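Local coordinates for protein 2,3,4,5-tetrahydropyridine-2,6-dicarboxylate N-succinyltransferase (Campylobacter jejuni, PDB 2RIJ) that probably catalyses the succinyl-CoA-dependent conversion of cyclic tetrahydrodipicolinate into acyclic N-succinyl-L-2-amino-6-oxopimelate, a step of lysine biosynthesis, at residues 48-53 / 109-114. Numbering follows the deposited sequence. Where two conformers were deposited one is given.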
loop_
_atom_site.group_PDB
_atom_site.type_symbol
_atom_site.label_atom_id
_atom_site.label_comp_id
_atom_site.label_asym_id
_atom_site.label_seq_id
_atom_site.Cartn_x
_atom_site.Cartn_y
_atom_site.Cartn_z
ATOM N N PHE A 48 44.847 25.823 -27.494
ATOM C CA PHE A 48 45.925 26.361 -26.712
ATOM C C PHE A 48 46.795 25.228 -26.218
ATOM O O PHE A 48 46.281 24.191 -25.834
ATOM C CB PHE A 48 45.375 27.091 -25.469
ATOM C CG PHE A 48 44.518 28.291 -25.757
ATOM C CD1 PHE A 48 43.177 28.155 -26.038
ATOM C CD2 PHE A 48 45.039 29.564 -25.622
ATOM C CE1 PHE A 48 42.348 29.222 -26.239
ATOM C CE2 PHE A 48 44.231 30.669 -25.835
ATOM C CZ PHE A 48 42.855 30.490 -26.127
ATOM N N ALA A 49 48.102 25.463 -26.128
ATOM C CA ALA A 49 48.989 24.501 -25.496
ATOM C C ALA A 49 49.438 24.950 -24.119
ATOM O O ALA A 49 50.088 24.177 -23.415
ATOM C CB ALA A 49 50.220 24.236 -26.390
ATOM N N LEU A 50 49.086 26.187 -23.746
ATOM C CA LEU A 50 49.469 26.782 -22.454
ATOM C C LEU A 50 48.396 27.776 -22.050
ATOM O O LEU A 50 48.014 28.634 -22.845
ATOM C CB LEU A 50 50.801 27.539 -22.540
ATOM C CG LEU A 50 52.127 26.791 -22.662
ATOM C CD1 LEU A 50 53.264 27.790 -23.004
ATOM C CD2 LEU A 50 52.437 25.974 -21.394
ATOM N N ILE A 51 47.897 27.636 -20.831
ATOM C CA ILE A 51 46.921 28.530 -20.252
ATOM C C ILE A 51 47.548 29.170 -19.038
ATOM O O ILE A 51 48.105 28.499 -18.153
ATOM C CB ILE A 51 45.650 27.749 -19.769
ATOM C CG1 ILE A 51 45.054 26.939 -20.895
ATOM C CG2 ILE A 51 44.610 28.680 -19.131
ATOM C CD1 ILE A 51 44.488 27.837 -22.017
ATOM N N ASN A 52 47.430 30.479 -18.988
ATOM C CA ASN A 52 47.936 31.255 -17.870
ATOM C C ASN A 52 46.714 31.776 -17.121
ATOM O O ASN A 52 45.797 32.354 -17.737
ATOM C CB ASN A 52 48.806 32.405 -18.373
ATOM C CG ASN A 52 50.071 31.935 -19.054
ATOM O OD1 ASN A 52 51.059 31.646 -18.399
ATOM N ND2 ASN A 52 50.053 31.887 -20.375
ATOM N N TYR A 53 46.652 31.509 -15.820
ATOM C CA TYR A 53 45.565 32.046 -14.973
ATOM C C TYR A 53 46.194 32.717 -13.771
ATOM O O TYR A 53 46.855 32.067 -12.998
ATOM C CB TYR A 53 44.594 30.961 -14.511
ATOM C CG TYR A 53 43.494 31.528 -13.660
ATOM C CD1 TYR A 53 42.509 32.338 -14.227
ATOM C CD2 TYR A 53 43.462 31.313 -12.303
ATOM C CE1 TYR A 53 41.521 32.886 -13.456
ATOM C CE2 TYR A 53 42.471 31.895 -11.515
ATOM C CZ TYR A 53 41.524 32.671 -12.110
ATOM O OH TYR A 53 40.550 33.249 -11.368
ATOM N N ILE A 109 57.871 31.432 -23.274
ATOM C CA ILE A 109 58.946 31.807 -24.194
ATOM C C ILE A 109 59.147 30.666 -25.186
ATOM O O ILE A 109 59.204 30.902 -26.382
ATOM C CB ILE A 109 60.272 32.137 -23.496
ATOM C CG1 ILE A 109 60.046 33.107 -22.327
ATOM C CG2 ILE A 109 61.237 32.758 -24.530
ATOM C CD1 ILE A 109 61.350 33.777 -21.732
ATOM N N ASP A 110 59.205 29.426 -24.700
ATOM C CA ASP A 110 59.297 28.267 -25.604
ATOM C C ASP A 110 58.181 28.242 -26.654
ATOM O O ASP A 110 58.384 27.828 -27.788
ATOM C CB ASP A 110 59.243 26.946 -24.825
ATOM C CG ASP A 110 60.397 26.771 -23.830
ATOM O OD1 ASP A 110 61.492 27.334 -24.042
ATOM O OD2 ASP A 110 60.184 26.079 -22.801
ATOM N N LEU A 111 56.973 28.606 -26.236
ATOM C CA LEU A 111 55.824 28.596 -27.125
ATOM C C LEU A 111 56.055 29.588 -28.274
ATOM O O LEU A 111 55.802 29.268 -29.429
ATOM C CB LEU A 111 54.522 28.939 -26.351
ATOM C CG LEU A 111 53.256 28.907 -27.248
ATOM C CD1 LEU A 111 52.909 27.440 -27.588
ATOM C CD2 LEU A 111 52.098 29.616 -26.572
ATOM N N LEU A 112 56.531 30.795 -27.945
ATOM C CA LEU A 112 56.846 31.809 -28.973
ATOM C C LEU A 112 57.914 31.325 -29.978
ATOM O O LEU A 112 57.786 31.532 -31.174
ATOM C CB LEU A 112 57.310 33.110 -28.309
ATOM C CG LEU A 112 56.217 33.923 -27.602
ATOM C CD1 LEU A 112 56.845 34.981 -26.773
ATOM C CD2 LEU A 112 55.199 34.563 -28.570
ATOM N N LYS A 113 58.943 30.645 -29.488
ATOM C CA LYS A 113 59.952 30.085 -30.394
ATOM C C LYS A 113 59.266 29.144 -31.372
ATOM O O LYS A 113 59.559 29.149 -32.572
ATOM C CB LYS A 113 61.013 29.329 -29.619
ATOM C CG LYS A 113 61.862 30.200 -28.757
ATOM C CD LYS A 113 62.778 29.348 -27.901
ATOM C CE LYS A 113 63.535 30.205 -26.906
ATOM N NZ LYS A 113 64.656 29.459 -26.272
ATOM N N ILE A 114 58.345 28.337 -30.863
ATOM C CA ILE A 114 57.632 27.355 -31.702
ATOM C C ILE A 114 56.721 28.039 -32.717
ATOM O O ILE A 114 56.721 27.689 -33.878
ATOM C CB ILE A 114 56.822 26.333 -30.841
ATOM C CG1 ILE A 114 57.766 25.325 -30.186
ATOM C CG2 ILE A 114 55.811 25.557 -31.713
ATOM C CD1 ILE A 114 57.230 24.627 -28.909
#
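L111 reaches from its helix toward A49 and L50, and the two segments meet through aliphatic carbon alone. The backbones stay well apart, with 8.1 Å between L50 CA and L111 CA, and the summed burial of 122 Å² marks a small contact. Traced outward, L111 begins its contact at the root: CB lies 3.8 Å from L50 CD1, the shortest approach across the pair. CG is set back, 4.4 Å from L50 CD1. The branches then divide. CD2 remains near L50, 4.2 Å from L50 CD1, whereas CD1 turns to the alanine and stops 4.4 Å from A49 CB, a loose apolar approach. With CG anti to the backbone N (chi1 -179°), L111 extends off the helix toward 48-53, and chi2 (73°) then turns CD1 to A49 and leaves CD2 by L50. On the other side L50 presents a single methyl, CD1, delivered by a CG anti to its own carbonyl carbon (chi1 -73°). L50 was deposited in two conformers, and its distances hold for one of them, consistent with a mobile side chain on this side.

Neighbouring groups complete the setting. L111 also packs on I30 of strand 27-35, while M188 of a second subunit packs on A49 and L50, and M192 of that subunit on L111. A polar link runs nearby: N52 ND2 hydrogen-bonds both F28 O and N108 OD1, the latter at the start of helix 107-117.

The arrangement is alpha+beta: helix 107-117 packs on the antiparallel sheet of the N-terminal region, here beside the segment 48-53, which runs into the strand at 52-53, at a subunit interface.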